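Local coordinates for protein sulfatase (Bacteroides fragilis CAG:558, PDB 6USS) that probably hydrolyses sulfate esters as a calcium-dependent arylsulfatase of a human gut bacterium, at residues R33-M44 and P252-H263; T147-D155 and P178-N186. The protein carries 1 engineered substitution. One frame throughout, in Å; residues are numbered along the deposited sequence.

From the N terminus, strand 35-41 runs to the calcium-binding Asp-42 and Asp-43. Interaction 1 closes a loop of 207 residues by pairing this strand with strand 253-258 in the mixed sheet. Interaction 2 is nested inside that loop: helix 149-155 leads into strand 159-164, and the chain then returns through 178-186 to pack on the same helix, closing a loop of 22 residues. Strand 159-164 lies between strands 253-258 and 185-187, so both contacts reach one sheet. They also touch directly, Leu-153 and Phe-183 resting on Phe-254 and Phe-183 on Tyr-256. The centres are about 14 Å apart; calcium lies at the end of interaction 1.

Interaction 1: residues R33-M44 and P252-H263; sequences RPNIILFMVDDM and PFFLYMAHYAIH. With CA (calcium ion), chain C.
The calcium site of this sulfatase sits beyond the C-terminal ends of two parallel neighbours in the central sheet, where Asn-35 to Val-41 pairs with Phe-253 to Ala-258. Their axes diverge by only 12°. Backbone bonds alternate along them, from Ile-36 N on Phe-253 O (3.1 Å) through to His-259 N on Met-40 O (2.8 Å). At the start, Asn-35 OD1 takes Phe-253 N on a lone pair in its carbonyl plane (2.9 Å). The amide lies nearly flat over the Phe-253 ring, the planes 11° apart, with CB above the ring centre. Phe-253 CG stands between its own backbone N and carbonyl carbon (chi1 67°), which turns the ring across the Asn-35 side chain.

Side chains then alternate between two apolar faces. Leu-38 CD2 lies alongside Tyr-256 CD1 (3.6 Å), on the side packed by helix 88-97. On the other side Phe-39 runs beside Met-257, and its CZ meets the edge of the His-259 ring at CD2 (3.3 Å); helices 231-247 and 283-308 cover this face.

Past the strands the pairing resumes around the cis peptide before Ile-262: Asp-42 N donates to Ala-261 O (2.9 Å), and Ile-262 N to Asp-42 O (2.8 Å). A water bridges Met-40 O and His-259 O. Asp-42 OD1 and Asp-43 OD1 each bind calcium at 2.3 Å. Both OD2 atoms approach His-263 CD2, that of Asp-42 near the ring plane, and form salt bridges with Lys-165 and Lys-348, respectively. Asp-322, Asn-323 and the engineered Cys-88, at the position predicted to become 3-oxoalanine, complete the metal site. Acidic metal ligands just beyond parallel strand ends are characteristic of the alkaline phosphatase-like alpha/beta fold of sulfatases.

Interaction 2: residues T147-D155 and P178-N186; sequences TSLAEILKD and PYHMGFEVN
Ser-148 OG donates a short hydrogen bond to Met-181 O (2.6 Å), arriving in the carbonyl plane on a lone pair. OG stands anti to the serine's backbone N (chi1 -178°), which extends it across to the turn; as N-cap of helix 149-155 the same oxygen also accepts a weak bond from Ala-150 N (3.4 Å). Lys-154 NZ forms a weak salt bridge with Glu-184 OE2 (3.5 Å), its bent chain carrying CD past Gly-182 O. Glu-184 has further partners, His-159 on OE1 and His-180 of the second subunit on OE2; Glu-151 OE1 is bonded to Gln-136 and forms a salt bridge with Lys-154 of the second subunit.

Between the two polar ends, the type I turn from Tyr-179 to Gly-182 presses on the helix. Gly-182, at a positive phi of 104°, brings its CA within 4.1 Å of Glu-151 CA, which the missing side chain permits: a CB would meet Ala-150 C and Glu-151 N. Glu-151 OE1 lies 3.4 Å from Gly-182 CA. Farther in, Ala-150 CB sits over the Phe-183 ring, 3.9 Å from its centroid and 12° off the normal, a CH-pi contact.

The chemistry is thus lopsided: one short serine bond, directed onto a lone pair, fixes the turn at the helix start, while the weak Lys-154 to Glu-184 pair lies within a polar network that continues into the second subunit.

Interaction 1: residues R33-M44 and P252-H263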
loop_
_atom_site.group_PDB
_atom_site.type_symbol
_atom_site.label_atom_id
_atom_site.label_comp_id
_atom_site.label_asym_id
_atom_site.label_seq_id
_atom_site.Cartn_x
_atom_site.Cartn_y
_atom_site.Cartn_z
ATOM N N ARG A 33 8.624 -2.399 21.867
ATOM C CA ARG A 33 9.057 -2.370 20.462
ATOM C C ARG A 33 9.177 -0.938 19.957
ATOM O O ARG A 33 8.192 -0.212 19.902
ATOM C CB ARG A 33 8.096 -3.159 19.555
ATOM C CG ARG A 33 8.495 -4.631 19.368
ATOM C CD ARG A 33 7.722 -5.312 18.265
ATOM N NE ARG A 33 6.323 -4.916 18.267
ATOM C CZ ARG A 33 5.470 -5.193 17.285
ATOM N NH1 ARG A 33 5.885 -5.877 16.228
ATOM N NH2 ARG A 33 4.205 -4.808 17.370
ATOM N N PRO A 34 10.382 -0.534 19.572
ATOM C CA PRO A 34 10.611 0.877 19.255
ATOM C C PRO A 34 10.096 1.250 17.878
ATOM O O PRO A 34 9.967 0.412 16.982
ATOM C CB PRO A 34 12.136 0.995 19.310
ATOM C CG PRO A 34 12.603 -0.362 18.813
ATOM C CD PRO A 34 11.588 -1.356 19.355
ATOM N N ASN A 35 9.800 2.535 17.720
ATOM C CA ASN A 35 9.728 3.102 16.386
ATOM C C ASN A 35 11.136 3.258 15.829
ATOM O O ASN A 35 12.106 3.412 16.570
ATOM C CB ASN A 35 9.031 4.458 16.396
ATOM C CG ASN A 35 7.775 4.446 17.215
ATOM O OD1 ASN A 35 6.780 3.826 16.849
ATOM N ND2 ASN A 35 7.812 5.127 18.335
ATOM N N ILE A 36 11.229 3.226 14.508
ATOM C CA ILE A 36 12.478 3.342 13.785
ATOM C C ILE A 36 12.309 4.406 12.710
ATOM O O ILE A 36 11.379 4.334 11.896
ATOM C CB ILE A 36 12.857 1.994 13.158
ATOM C CG1 ILE A 36 12.919 0.916 14.252
ATOM C CG2 ILE A 36 14.128 2.129 12.334
ATOM C CD1 ILE A 36 13.249 -0.492 13.762
ATOM N N ILE A 37 13.202 5.389 12.706
ATOM C CA ILE A 37 13.330 6.324 11.599
ATOM C C ILE A 37 14.675 6.086 10.926
ATOM O O ILE A 37 15.732 6.215 11.564
ATOM C CB ILE A 37 13.221 7.782 12.049
ATOM C CG1 ILE A 37 11.866 8.069 12.686
ATOM C CG2 ILE A 37 13.444 8.699 10.849
ATOM C CD1 ILE A 37 11.808 9.476 13.289
ATOM N N LEU A 38 14.628 5.750 9.635
ATOM C CA LEU A 38 15.794 5.705 8.756
ATOM C C LEU A 38 15.798 6.992 7.944
ATOM O O LEU A 38 14.948 7.177 7.063
ATOM C CB LEU A 38 15.736 4.485 7.836
ATOM C CG LEU A 38 16.832 4.371 6.783
ATOM C CD1 LEU A 38 18.201 4.399 7.455
ATOM C CD2 LEU A 38 16.650 3.074 5.992
ATOM N N PHE A 39 16.728 7.894 8.259
ATOM C CA PHE A 39 16.835 9.199 7.599
ATOM C C PHE A 39 17.980 9.059 6.601
ATOM O O PHE A 39 19.148 8.931 6.992
ATOM C CB PHE A 39 17.059 10.297 8.640
ATOM C CG PHE A 39 17.051 11.719 8.109
ATOM C CD1 PHE A 39 18.188 12.278 7.545
ATOM C CD2 PHE A 39 15.931 12.525 8.252
ATOM C CE1 PHE A 39 18.192 13.607 7.101
ATOM C CE2 PHE A 39 15.926 13.855 7.807
ATOM C CZ PHE A 39 17.053 14.391 7.229
ATOM N N MET A 40 17.633 9.044 5.313
ATOM C CA MET A 40 18.565 8.764 4.222
ATOM C C MET A 40 18.707 10.007 3.356
ATOM O O MET A 40 17.723 10.478 2.766
ATOM C CB MET A 40 18.089 7.582 3.369
ATOM C CG MET A 40 19.024 7.224 2.227
ATOM S SD MET A 40 20.556 6.382 2.718
ATOM C CE MET A 40 19.877 4.932 3.518
ATOM N N VAL A 41 19.931 10.522 3.264
ATOM C CA VAL A 41 20.240 11.650 2.395
ATOM C C VAL A 41 20.818 11.117 1.095
ATOM O O VAL A 41 21.485 10.079 1.066
ATOM C CB VAL A 41 21.213 12.623 3.084
ATOM C CG1 VAL A 41 21.357 13.878 2.270
ATOM C CG2 VAL A 41 20.722 12.929 4.489
ATOM N N ASP A 42 20.554 11.825 0.004
ATOM C CA ASP A 42 21.013 11.424 -1.322
ATOM C C ASP A 42 22.325 12.119 -1.692
ATOM O O ASP A 42 22.444 13.340 -1.559
ATOM C CB ASP A 42 19.952 11.748 -2.370
ATOM C CG ASP A 42 20.199 11.031 -3.656
ATOM O OD1 ASP A 42 20.807 9.941 -3.586
ATOM O OD2 ASP A 42 19.797 11.540 -4.729
ATOM N N ASP A 43 23.298 11.342 -2.177
ATOM C CA ASP A 43 24.549 11.888 -2.710
ATOM C C ASP A 43 25.287 12.765 -1.699
ATOM O O ASP A 43 25.994 13.701 -2.082
ATOM C CB ASP A 43 24.314 12.695 -3.998
ATOM C CG ASP A 43 23.801 11.843 -5.150
ATOM O OD1 ASP A 43 23.834 10.601 -5.007
ATOM O OD2 ASP A 43 23.370 12.418 -6.187
ATOM N N MET A 44 25.136 12.486 -0.406
ATOM C CA MET A 44 25.822 13.247 0.630
ATOM C C MET A 44 27.184 12.610 0.934
ATOM O O MET A 44 27.269 11.405 1.188
ATOM C CB MET A 44 24.950 13.319 1.888
ATOM C CG MET A 44 25.597 14.012 3.084
ATOM S SD MET A 44 24.621 13.954 4.603
ATOM C CE MET A 44 25.707 14.811 5.752
ATOM N N PRO A 252 3.787 0.257 16.453
ATOM C CA PRO A 252 4.978 1.070 16.200
ATOM C C PRO A 252 5.044 1.436 14.727
ATOM O O PRO A 252 4.362 0.852 13.877
ATOM C CB PRO A 252 6.131 0.150 16.597
ATOM C CG PRO A 252 5.600 -1.226 16.316
ATOM C CD PRO A 252 4.096 -1.180 16.545
ATOM N N PHE A 253 5.880 2.421 14.423
ATOM C CA PHE A 253 6.020 2.864 13.049
ATOM C C PHE A 253 7.464 2.732 12.567
ATOM O O PHE A 253 8.418 2.604 13.345
ATOM C CB PHE A 253 5.518 4.306 12.869
ATOM C CG PHE A 253 6.346 5.350 13.576
ATOM C CD1 PHE A 253 7.551 5.806 13.036
ATOM C CD2 PHE A 253 5.897 5.921 14.758
ATOM C CE1 PHE A 253 8.290 6.777 13.684
ATOM C CE2 PHE A 253 6.636 6.904 15.408
ATOM C CZ PHE A 253 7.826 7.327 14.882
ATOM N N PHE A 254 7.595 2.751 11.252
ATOM C CA PHE A 254 8.885 2.824 10.595
ATOM C C PHE A 254 8.732 3.902 9.538
ATOM O O PHE A 254 7.863 3.797 8.667
ATOM C CB PHE A 254 9.263 1.478 9.990
ATOM C CG PHE A 254 10.406 1.546 9.041
ATOM C CD1 PHE A 254 11.693 1.766 9.498
ATOM C CD2 PHE A 254 10.201 1.387 7.674
ATOM C CE1 PHE A 254 12.768 1.817 8.607
ATOM C CE2 PHE A 254 11.271 1.449 6.776
ATOM C CZ PHE A 254 12.551 1.658 7.245
ATOM N N LEU A 255 9.508 4.966 9.660
ATOM C CA LEU A 255 9.520 6.040 8.685
ATOM C C LEU A 255 10.825 5.970 7.908
ATOM O O LEU A 255 11.903 6.107 8.494
ATOM C CB LEU A 255 9.377 7.388 9.379
ATOM C CG LEU A 255 9.692 8.596 8.490
ATOM C CD1 LEU A 255 8.804 8.586 7.290
ATOM C CD2 LEU A 255 9.524 9.906 9.264
ATOM N N TYR A 256 10.733 5.748 6.599
ATOM C CA TYR A 256 11.902 5.834 5.720
ATOM C C TYR A 256 11.932 7.246 5.154
ATOM O O TYR A 256 11.326 7.539 4.121
ATOM C CB TYR A 256 11.847 4.791 4.607
ATOM C CG TYR A 256 13.025 4.807 3.627
ATOM C CD1 TYR A 256 14.340 4.987 4.060
ATOM C CD2 TYR A 256 12.815 4.602 2.262
ATOM C CE1 TYR A 256 15.423 4.975 3.148
ATOM C CE2 TYR A 256 13.873 4.584 1.358
ATOM C CZ TYR A 256 15.178 4.771 1.803
ATOM O OH TYR A 256 16.205 4.751 0.875
ATOM N N MET A 257 12.642 8.138 5.843
ATOM C CA MET A 257 12.758 9.534 5.416
ATOM C C MET A 257 13.926 9.632 4.446
ATOM O O MET A 257 15.077 9.767 4.853
ATOM C CB MET A 257 12.950 10.444 6.622
ATOM C CG MET A 257 12.905 11.918 6.295
ATOM S SD MET A 257 11.208 12.437 5.989
ATOM C CE MET A 257 11.451 14.098 5.339
ATOM N N ALA A 258 13.628 9.563 3.146
ATOM C CA ALA A 258 14.652 9.488 2.103
ATOM C C ALA A 258 14.619 10.769 1.271
ATOM O O ALA A 258 13.857 10.871 0.312
ATOM C CB ALA A 258 14.447 8.249 1.231
ATOM N N HIS A 259 15.474 11.728 1.628
ATOM C CA HIS A 259 15.473 13.042 0.995
ATOM C C HIS A 259 15.874 12.969 -0.474
ATOM O O HIS A 259 16.651 12.101 -0.892
ATOM C CB HIS A 259 16.422 13.996 1.726
ATOM C CG HIS A 259 15.781 14.680 2.879
ATOM N ND1 HIS A 259 14.933 15.753 2.720
ATOM C CD2 HIS A 259 15.816 14.419 4.207
ATOM C CE1 HIS A 259 14.479 16.131 3.901
ATOM N NE2 HIS A 259 15.003 15.340 4.821
ATOM N N TYR A 260 15.321 13.892 -1.264
ATOM C CA TYR A 260 15.874 14.105 -2.595
ATOM C C TYR A 260 17.155 14.930 -2.532
ATOM O O TYR A 260 18.042 14.753 -3.376
ATOM C CB TYR A 260 14.841 14.772 -3.507
ATOM C CG TYR A 260 13.796 13.809 -3.993
ATOM C CD1 TYR A 260 14.063 12.953 -5.044
ATOM C CD2 TYR A 260 12.551 13.746 -3.393
ATOM C CE1 TYR A 260 13.124 12.055 -5.484
ATOM C CE2 TYR A 260 11.592 12.844 -3.819
ATOM C CZ TYR A 260 11.883 11.996 -4.876
ATOM O OH TYR A 260 10.943 11.094 -5.348
ATOM N N ALA A 261 17.260 15.834 -1.553
ATOM C CA ALA A 261 18.525 16.493 -1.253
ATOM C C ALA A 261 19.579 15.446 -0.907
ATOM O O ALA A 261 19.286 14.458 -0.230
ATOM C CB ALA A 261 18.334 17.467 -0.090
ATOM N N ILE A 262 20.821 15.660 -1.344
ATOM C CA ILE A 262 21.300 16.904 -1.934
ATOM C C ILE A 262 21.670 16.716 -3.408
ATOM O O ILE A 262 22.714 17.183 -3.871
ATOM C CB ILE A 262 22.494 17.422 -1.130
ATOM C CG1 ILE A 262 23.561 16.318 -1.009
ATOM C CG2 ILE A 262 22.024 17.904 0.241
ATOM C CD1 ILE A 262 24.787 16.702 -0.173
ATOM N N HIS A 263 20.793 16.011 -4.121
ATOM C CA HIS A 263 20.974 15.654 -5.520
ATOM C C HIS A 263 21.000 16.905 -6.397
ATOM O O HIS A 263 20.477 17.959 -6.030
ATOM C CB HIS A 263 19.835 14.723 -5.957
ATOM C CG HIS A 263 20.140 13.911 -7.176
ATOM N ND1 HIS A 263 19.895 14.368 -8.455
ATOM C CD2 HIS A 263 20.673 12.673 -7.314
ATOM C CE1 HIS A 263 20.270 13.448 -9.329
ATOM N NE2 HIS A 263 20.743 12.409 -8.661
HETATM CA CA CA C . 22.478 8.797 -4.670
HETATM O O HOH W 1 17.539 9.676 0.069
HETATM O O HOH W 2 17.159 12.974 -5.429
#

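Interaction 2: residues T147-D155 and P178-N186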
loop_
_atom_site.group_PDB
_atom_site.type_symbol
_atom_site.label_atom_id
_atom_site.label_comp_id
_atom_site.label_asym_id
_atom_site.label_seq_id
_atom_site.Cartn_x
_atom_site.Cartn_y
_atom_site.Cartn_z
ATOM N N THR A 147 12.179 -10.362 -1.091
ATOM C CA THR A 147 11.264 -10.050 -0.006
ATOM C C THR A 147 11.690 -8.728 0.631
ATOM O O THR A 147 12.806 -8.617 1.158
ATOM C CB THR A 147 11.272 -11.186 1.011
ATOM O OG1 THR A 147 10.807 -12.380 0.368
ATOM C CG2 THR A 147 10.370 -10.858 2.180
ATOM N N SER A 148 10.806 -7.732 0.568
ATOM C CA SER A 148 11.137 -6.366 0.943
ATOM C C SER A 148 11.254 -6.195 2.449
ATOM O O SER A 148 10.493 -6.784 3.221
ATOM C CB SER A 148 10.093 -5.387 0.417
ATOM O OG SER A 148 10.468 -4.055 0.760
ATOM N N LEU A 149 12.208 -5.353 2.854
ATOM C CA LEU A 149 12.368 -5.029 4.265
ATOM C C LEU A 149 11.090 -4.432 4.858
ATOM O O LEU A 149 10.733 -4.734 6.004
ATOM C CB LEU A 149 13.549 -4.078 4.431
ATOM C CG LEU A 149 13.773 -3.366 5.769
ATOM C CD1 LEU A 149 14.067 -4.317 6.919
ATOM C CD2 LEU A 149 14.903 -2.384 5.618
ATOM N N ALA A 150 10.390 -3.578 4.096
ATOM C CA ALA A 150 9.175 -2.947 4.607
ATOM C C ALA A 150 8.020 -3.932 4.707
ATOM O O ALA A 150 7.144 -3.767 5.569
ATOM C CB ALA A 150 8.767 -1.768 3.720
ATOM N N GLU A 151 7.982 -4.933 3.820
ATOM C CA GLU A 151 6.972 -5.983 3.911
ATOM C C GLU A 151 7.103 -6.760 5.216
ATOM O O GLU A 151 6.098 -7.088 5.858
ATOM C CB GLU A 151 7.092 -6.927 2.712
ATOM C CG GLU A 151 5.874 -7.832 2.477
ATOM C CD GLU A 151 4.628 -7.050 2.020
ATOM O OE1 GLU A 151 4.775 -6.131 1.177
ATOM O OE2 GLU A 151 3.508 -7.359 2.502
ATOM N N ILE A 152 8.335 -7.057 5.632
ATOM C CA ILE A 152 8.532 -7.863 6.833
ATOM C C ILE A 152 8.171 -7.065 8.078
ATOM O O ILE A 152 7.538 -7.587 9.009
ATOM C CB ILE A 152 9.977 -8.388 6.890
ATOM C CG1 ILE A 152 10.285 -9.257 5.672
ATOM C CG2 ILE A 152 10.178 -9.212 8.127
ATOM C CD1 ILE A 152 11.717 -9.723 5.664
ATOM N N LEU A 153 8.571 -5.788 8.114
ATOM C CA LEU A 153 8.125 -4.896 9.177
ATOM C C LEU A 153 6.603 -4.782 9.185
ATOM O O LEU A 153 5.967 -4.937 10.234
ATOM C CB LEU A 153 8.778 -3.517 9.018
ATOM C CG LEU A 153 10.290 -3.451 9.251
ATOM C CD1 LEU A 153 10.855 -2.084 8.900
ATOM C CD2 LEU A 153 10.603 -3.791 10.683
ATOM N N LYS A 154 6.002 -4.522 8.016
ATOM C CA LYS A 154 4.546 -4.407 7.917
ATOM C C LYS A 154 3.862 -5.677 8.417
ATOM O O LYS A 154 2.977 -5.622 9.282
ATOM C CB LYS A 154 4.150 -4.099 6.469
ATOM C CG LYS A 154 2.655 -3.835 6.199
ATOM C CD LYS A 154 2.325 -4.038 4.693
ATOM C CE LYS A 154 0.988 -4.799 4.484
ATOM N NZ LYS A 154 -0.198 -4.236 5.303
ATOM N N ASP A 155 4.299 -6.838 7.921
ATOM C CA ASP A 155 3.672 -8.101 8.292
ATOM C C ASP A 155 3.893 -8.461 9.755
ATOM O O ASP A 155 3.176 -9.317 10.285
ATOM C CB ASP A 155 4.188 -9.227 7.393
ATOM C CG ASP A 155 3.839 -9.017 5.900
ATOM O OD1 ASP A 155 2.834 -8.334 5.556
ATOM O OD2 ASP A 155 4.594 -9.554 5.060
ATOM N N PRO A 178 6.369 2.455 -3.861
ATOM C CA PRO A 178 6.571 2.158 -2.438
ATOM C C PRO A 178 5.489 1.240 -1.855
ATOM O O PRO A 178 5.803 0.372 -1.022
ATOM C CB PRO A 178 6.556 3.547 -1.802
ATOM C CG PRO A 178 6.985 4.494 -2.923
ATOM C CD PRO A 178 6.402 3.903 -4.155
ATOM N N TYR A 179 4.224 1.396 -2.266
ATOM C CA TYR A 179 3.176 0.493 -1.787
ATOM C C TYR A 179 3.480 -0.956 -2.152
ATOM O O TYR A 179 3.313 -1.856 -1.319
ATOM C CB TYR A 179 1.820 0.879 -2.376
ATOM C CG TYR A 179 1.364 2.277 -2.079
ATOM C CD1 TYR A 179 1.037 2.661 -0.772
ATOM C CD2 TYR A 179 1.234 3.210 -3.103
ATOM C CE1 TYR A 179 0.604 3.942 -0.489
ATOM C CE2 TYR A 179 0.810 4.511 -2.836
ATOM C CZ TYR A 179 0.492 4.868 -1.524
ATOM O OH TYR A 179 0.062 6.147 -1.239
ATOM N N HIS A 180 3.897 -1.208 -3.403
ATOM C CA HIS A 180 4.262 -2.570 -3.791
ATOM C C HIS A 180 5.354 -3.137 -2.897
ATOM O O HIS A 180 5.364 -4.343 -2.616
ATOM C CB HIS A 180 4.740 -2.630 -5.242
ATOM C CG HIS A 180 5.331 -3.954 -5.610
ATOM N ND1 HIS A 180 4.556 -5.050 -5.931
ATOM C CD2 HIS A 180 6.617 -4.372 -5.666
ATOM C CE1 HIS A 180 5.344 -6.083 -6.180
ATOM N NE2 HIS A 180 6.598 -5.697 -6.031
ATOM N N MET A 181 6.286 -2.285 -2.455
ATOM C CA MET A 181 7.432 -2.703 -1.661
ATOM C C MET A 181 7.112 -2.841 -0.178
ATOM O O MET A 181 8.013 -3.135 0.608
ATOM C CB MET A 181 8.592 -1.722 -1.868
ATOM C CG MET A 181 9.111 -1.716 -3.308
ATOM S SD MET A 181 9.712 -3.352 -3.814
ATOM C CE MET A 181 11.249 -3.482 -2.880
ATOM N N GLY A 182 5.866 -2.651 0.235
ATOM C CA GLY A 182 5.500 -2.867 1.620
ATOM C C GLY A 182 5.289 -1.630 2.473
ATOM O O GLY A 182 5.131 -1.769 3.683
ATOM N N PHE A 183 5.273 -0.433 1.891
ATOM C CA PHE A 183 4.946 0.781 2.633
ATOM C C PHE A 183 3.436 1.041 2.594
ATOM O O PHE A 183 2.810 1.003 1.525
ATOM C CB PHE A 183 5.716 1.982 2.068
ATOM C CG PHE A 183 7.199 1.953 2.360
ATOM C CD1 PHE A 183 7.700 2.458 3.563
ATOM C CD2 PHE A 183 8.094 1.423 1.428
ATOM C CE1 PHE A 183 9.077 2.440 3.842
ATOM C CE2 PHE A 183 9.474 1.393 1.688
ATOM C CZ PHE A 183 9.968 1.900 2.903
ATOM N N GLU A 184 2.847 1.288 3.766
ATOM C CA GLU A 184 1.423 1.591 3.819
ATOM C C GLU A 184 1.123 3.034 3.445
ATOM O O GLU A 184 -0.002 3.327 3.015
ATOM C CB GLU A 184 0.888 1.286 5.210
ATOM C CG GLU A 184 1.014 -0.181 5.603
ATOM C CD GLU A 184 0.597 -0.419 7.040
ATOM O OE1 GLU A 184 0.990 0.387 7.913
ATOM O OE2 GLU A 184 -0.135 -1.400 7.297
ATOM N N VAL A 185 2.115 3.921 3.577
ATOM C CA VAL A 185 1.996 5.348 3.295
ATOM C C VAL A 185 3.141 5.757 2.370
ATOM O O VAL A 185 4.307 5.437 2.640
ATOM C CB VAL A 185 2.021 6.187 4.591
ATOM C CG1 VAL A 185 2.075 7.686 4.271
ATOM C CG2 VAL A 185 0.815 5.848 5.475
ATOM N N ASN A 186 2.810 6.464 1.285
ATOM C CA ASN A 186 3.795 6.932 0.306
ATOM C C ASN A 186 3.674 8.441 0.139
ATOM O O ASN A 186 2.614 8.937 -0.258
ATOM C CB ASN A 186 3.615 6.241 -1.055
ATOM C CG ASN A 186 4.575 6.782 -2.122
ATOM O OD1 ASN A 186 5.554 7.460 -1.802
ATOM N ND2 ASN A 186 4.308 6.464 -3.389
#